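Local coordinates for protein putative sugar ABC transporter (Yersinia enterocolitica subsp. enterocolitica 8081, PDB 5ULB) that probably captures methylthioribose-like sugars in the periplasm for an ABC transporter, and binds 5-Se-methyl-5-seleno-ribofuranose between its two lobes, at residues 14-18 against 19-23; 271-274 against 275-279. All blocks are in the same frame, centred on the assembly; numbering follows the deposited sequence.

Contact 1 of 2, residues 14-18 against 19-23; sequences AKHQG and QIKIA
The imidazole of His16 carries Ile20 CD1 on one face: the methyl stands 3.4 Å from the ring centroid, 14° off the normal, a CH-pi contact placed over the middle of the ring, with CG and CD2 the nearest ring atoms. At the ring's edge, near its plane, sit the carbonyl group of Gly18 and, farther out, the ammonium of Lys21. His16 CG is anti to the backbone N (chi1 -167°), which swings the ring forward along the chain to where ND1 donates to Gly18 O at 2.8 Å. That bond is nearly straight (170° at the hydrogen) and its acceptor lies in the ring plane, although ND1 approaches from above the carbonyl plane of Gly18. The other ring nitrogen, NE2, is hydrogen-bonded to Asp77, so bonds at both nitrogens fix the ring's rotation. Gln19 O lies oblique to the ring, 3.3 Å from His16 CE1, and accepts a short bond of 2.6 Å from Lys21 NZ on an in-plane lone pair; the lysine chain folds back along its own backbone to reach it. Gln19 turns outward, its amide NE2 bonding to Gly49 O. Gly18 has a positive phi, which favours glycine at this bend. His16 and Lys21 thus bond to backbone carbonyls in the connection from helix 11-14 into strand 21-26, the first strand in sequence of the periplasmic-binding-protein fold.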
loop_
_atom_site.group_PDB
_atom_site.type_symbol
_atom_site.label_atom_id
_atom_site.label_comp_id
_atom_site.label_asym_id
_atom_site.label_seq_id
_atom_site.Cartn_x
_atom_site.Cartn_y
_atom_site.Cartn_z
ATOM N N ALA A 14 19.342 2.635 -24.238
ATOM C CA ALA A 14 19.782 3.542 -25.266
ATOM C C ALA A 14 19.403 3.097 -26.696
ATOM O O ALA A 14 19.008 3.925 -27.523
ATOM C CB ALA A 14 21.281 3.771 -25.131
ATOM N N LYS A 15 19.419 1.793 -26.952
ATOM C CA LYS A 15 19.208 1.236 -28.315
ATOM C C LYS A 15 17.738 0.896 -28.574
ATOM O O LYS A 15 17.360 0.533 -29.681
ATOM C CB LYS A 15 20.049 -0.050 -28.435
ATOM C CG LYS A 15 19.351 -1.346 -27.914
ATOM C CD LYS A 15 20.226 -2.616 -27.656
ATOM C CE LYS A 15 21.018 -3.137 -28.852
ATOM N NZ LYS A 15 22.179 -3.980 -28.379
ATOM N N HIS A 16 16.883 1.035 -27.587
ATOM C CA HIS A 16 15.480 0.655 -27.743
ATOM C C HIS A 16 14.750 1.443 -28.816
ATOM O O HIS A 16 14.971 2.643 -28.892
ATOM C CB HIS A 16 14.799 0.811 -26.385
ATOM C CG HIS A 16 13.461 0.169 -26.315
ATOM N ND1 HIS A 16 12.302 0.852 -26.577
ATOM C CD2 HIS A 16 13.090 -1.100 -26.072
ATOM C CE1 HIS A 16 11.252 0.040 -26.443
ATOM N NE2 HIS A 16 11.707 -1.158 -26.126
ATOM N N GLN A 17 13.910 0.759 -29.642
ATOM C CA GLN A 17 13.047 1.461 -30.689
ATOM C C GLN A 17 11.871 2.139 -30.004
ATOM O O GLN A 17 10.955 1.496 -29.583
ATOM C CB GLN A 17 12.448 0.503 -31.766
ATOM C CG GLN A 17 13.339 0.078 -32.944
ATOM C CD GLN A 17 12.577 -0.133 -34.334
ATOM O OE1 GLN A 17 11.634 -0.933 -34.468
ATOM N NE2 GLN A 17 13.010 0.607 -35.358
ATOM N N GLY A 18 11.896 3.455 -29.840
ATOM C CA GLY A 18 10.809 4.184 -29.242
ATOM C C GLY A 18 10.891 4.106 -27.712
ATOM O O GLY A 18 11.885 3.578 -27.146
ATOM N N GLN A 19 9.895 4.663 -27.028
ATOM C CA GLN A 19 9.872 4.691 -25.589
ATOM C C GLN A 19 9.799 3.272 -25.049
ATOM O O GLN A 19 9.107 2.386 -25.553
ATOM C CB GLN A 19 8.655 5.477 -24.947
ATOM C CG GLN A 19 8.680 6.916 -25.163
ATOM C CD GLN A 19 7.507 7.415 -24.341
ATOM O OE1 GLN A 19 6.398 7.235 -24.813
ATOM N NE2 GLN A 19 7.732 7.977 -23.147
ATOM N N ILE A 20 10.509 3.081 -23.925
ATOM C CA ILE A 20 10.261 1.906 -23.080
ATOM C C ILE A 20 8.828 2.017 -22.550
ATOM O O ILE A 20 8.439 3.084 -22.077
ATOM C CB ILE A 20 11.297 1.854 -21.978
ATOM C CG1 ILE A 20 12.731 1.595 -22.505
ATOM C CG2 ILE A 20 10.902 0.873 -20.874
ATOM C CD1 ILE A 20 12.949 0.291 -22.992
ATOM N N LYS A 21 8.082 0.904 -22.603
ATOM C CA LYS A 21 6.682 0.904 -22.182
ATOM C C LYS A 21 6.481 -0.054 -21.019
ATOM O O LYS A 21 6.903 -1.240 -21.111
ATOM C CB LYS A 21 5.775 0.561 -23.365
ATOM C CG LYS A 21 6.038 1.435 -24.558
ATOM C CD LYS A 21 5.422 1.044 -25.869
ATOM C CE LYS A 21 5.880 2.091 -26.901
ATOM N NZ LYS A 21 7.302 1.948 -27.374
ATOM N N ILE A 22 5.828 0.431 -19.967
ATOM C CA ILE A 22 5.565 -0.316 -18.762
ATOM C C ILE A 22 4.040 -0.390 -18.526
ATOM O O ILE A 22 3.363 0.646 -18.632
ATOM C CB ILE A 22 6.212 0.361 -17.528
ATOM C CG1 ILE A 22 7.678 0.663 -17.788
ATOM C CG2 ILE A 22 6.016 -0.461 -16.274
ATOM C CD1 ILE A 22 8.615 -0.438 -18.067
ATOM N N ALA A 23 3.563 -1.570 -18.211
ATOM C CA ALA A 23 2.139 -1.744 -17.814
ATOM C C ALA A 23 2.112 -1.977 -16.290
ATOM O O ALA A 23 2.861 -2.856 -15.793
ATOM C CB ALA A 23 1.507 -2.865 -18.563
#

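Contact 2 of 2, residues 271-274 against 275-279; sequences RLVA and KKIAG
Arg271 O receives the amide of Lys275 at 3.0 Å, the first of four successive i to i+4 bonds, and the CG of that lysine rests against the same oxygen. The guanidinium of Arg271 leads away from this turn, to Glu44 and to the backbone oxygens of Ser320 and Asp322. Leu272 O takes Lys276 N at 3.0 Å; the lysine's aliphatic chain runs alongside this carbonyl, CG at 3.3 Å from Leu272 O, before bending at its last torsion to carry NZ to Thr282, Thr118 and Gly116. Val273 makes the apolar side-chain contact of this turn: its CG1 methyl lies 3.8 Å from Ile277 CD1, the two branches crossing one turn apart. Ile277 CG1 is anti to its own carbonyl carbon (chi1 -71°), which sends CD1 back along the helix to that methyl, while Val273 O accepts Ile277 N at 2.9 Å. Ala274 closes the series by accepting Ala278 N at 3.0 Å. Its small CB turns to Phe328 of helix 327-335, whereas Leu272 and Val273 face Ser104 of strand 102-106. Beyond Ala278 the chain leaves helical angles at Gly279, whose positive phi of 86° and N-H bond to Lys276 O help end helix 262-278 in a Schellman motif.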
loop_
_atom_site.group_PDB
_atom_site.type_symbol
_atom_site.label_atom_id
_atom_site.label_comp_id
_atom_site.label_asym_id
_atom_site.label_seq_id
_atom_site.Cartn_x
_atom_site.Cartn_y
_atom_site.Cartn_z
ATOM N N ARG A 271 11.739 1.555 -10.419
ATOM C CA ARG A 271 13.209 1.493 -10.418
ATOM C C ARG A 271 13.689 0.058 -10.665
ATOM O O ARG A 271 14.653 -0.198 -11.403
ATOM C CB ARG A 271 13.790 1.996 -9.084
ATOM C CG ARG A 271 13.538 3.425 -8.803
ATOM C CD ARG A 271 14.166 3.780 -7.445
ATOM N NE ARG A 271 13.732 5.089 -6.990
ATOM C CZ ARG A 271 13.996 5.593 -5.786
ATOM N NH1 ARG A 271 14.687 4.909 -4.923
ATOM N NH2 ARG A 271 13.585 6.781 -5.463
ATOM N N LEU A 272 13.063 -0.916 -9.990
ATOM C CA LEU A 272 13.411 -2.316 -10.162
ATOM C C LEU A 272 13.243 -2.813 -11.597
ATOM O O LEU A 272 14.100 -3.454 -12.123
ATOM C CB LEU A 272 12.648 -3.202 -9.151
ATOM C CG LEU A 272 13.125 -3.063 -7.692
ATOM C CD1 LEU A 272 12.034 -3.539 -6.745
ATOM C CD2 LEU A 272 14.378 -3.905 -7.541
ATOM N N VAL A 273 12.082 -2.455 -12.189
ATOM C CA VAL A 273 11.896 -2.818 -13.606
ATOM C C VAL A 273 12.863 -2.145 -14.518
ATOM O O VAL A 273 13.379 -2.762 -15.449
ATOM C CB VAL A 273 10.435 -2.569 -13.981
ATOM C CG1 VAL A 273 10.217 -2.723 -15.465
ATOM C CG2 VAL A 273 9.543 -3.509 -13.274
ATOM N N ALA A 274 13.192 -0.860 -14.278
ATOM C CA ALA A 274 14.193 -0.206 -15.041
ATOM C C ALA A 274 15.557 -0.913 -15.016
ATOM O O ALA A 274 16.199 -1.085 -16.038
ATOM C CB ALA A 274 14.333 1.221 -14.592
ATOM N N LYS A 275 15.981 -1.292 -13.811
ATOM C CA LYS A 275 17.255 -2.035 -13.680
ATOM C C LYS A 275 17.158 -3.361 -14.422
ATOM O O LYS A 275 18.183 -3.762 -15.018
ATOM C CB LYS A 275 17.553 -2.222 -12.201
ATOM C CG LYS A 275 17.987 -0.978 -11.488
ATOM C CD LYS A 275 18.291 -1.186 -10.005
ATOM C CE LYS A 275 19.453 -2.111 -9.729
ATOM N NZ LYS A 275 20.688 -1.510 -9.995
ATOM N N LYS A 276 16.062 -4.094 -14.291
ATOM C CA LYS A 276 15.946 -5.354 -14.999
ATOM C C LYS A 276 16.061 -5.154 -16.510
ATOM O O LYS A 276 16.785 -5.901 -17.187
ATOM C CB LYS A 276 14.618 -6.019 -14.687
ATOM C CG LYS A 276 14.531 -6.506 -13.200
ATOM C CD LYS A 276 13.123 -6.830 -12.789
ATOM C CE LYS A 276 12.949 -7.089 -11.275
ATOM N NZ LYS A 276 13.775 -8.243 -10.847
ATOM N N ILE A 277 15.391 -4.105 -17.058
ATOM C CA ILE A 277 15.484 -3.869 -18.512
ATOM C C ILE A 277 16.930 -3.572 -18.871
ATOM O O ILE A 277 17.413 -3.984 -19.909
ATOM C CB ILE A 277 14.534 -2.726 -18.871
ATOM C CG1 ILE A 277 13.074 -3.221 -18.757
ATOM C CG2 ILE A 277 14.715 -2.311 -20.321
ATOM C CD1 ILE A 277 11.999 -2.127 -18.790
ATOM N N ALA A 278 17.629 -2.806 -18.005
ATOM C CA ALA A 278 19.026 -2.452 -18.252
ATOM C C ALA A 278 20.001 -3.586 -18.096
ATOM O O ALA A 278 21.180 -3.431 -18.462
ATOM C CB ALA A 278 19.405 -1.357 -17.313
ATOM N N GLY A 279 19.555 -4.690 -17.532
ATOM C CA GLY A 279 20.476 -5.839 -17.325
ATOM C C GLY A 279 21.295 -5.777 -16.021
ATOM O O GLY A 279 22.299 -6.495 -15.915
#

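Contact 1 comes first along the chain, at the entry to strand 21-26, and contact 2 much later, at the C-terminal end of helix 262-278; their centres are nevertheless only about 12 Å apart. They meet directly: Ile20 CG2 lies 3.8 Å from Ile277 CD1, and Ile22 CD1 lies 3.8 Å from Val273 CG1. Strand 21-26 runs between strands 51-56 and 78-82, and helix 262-278, which also touches strand 102-106, packs against the same sheet. A late helix thus returns to the first strand in sequence, the interwoven topology of two-lobed periplasmic sugar-binding proteins, in which the chain crosses between lobes more than once.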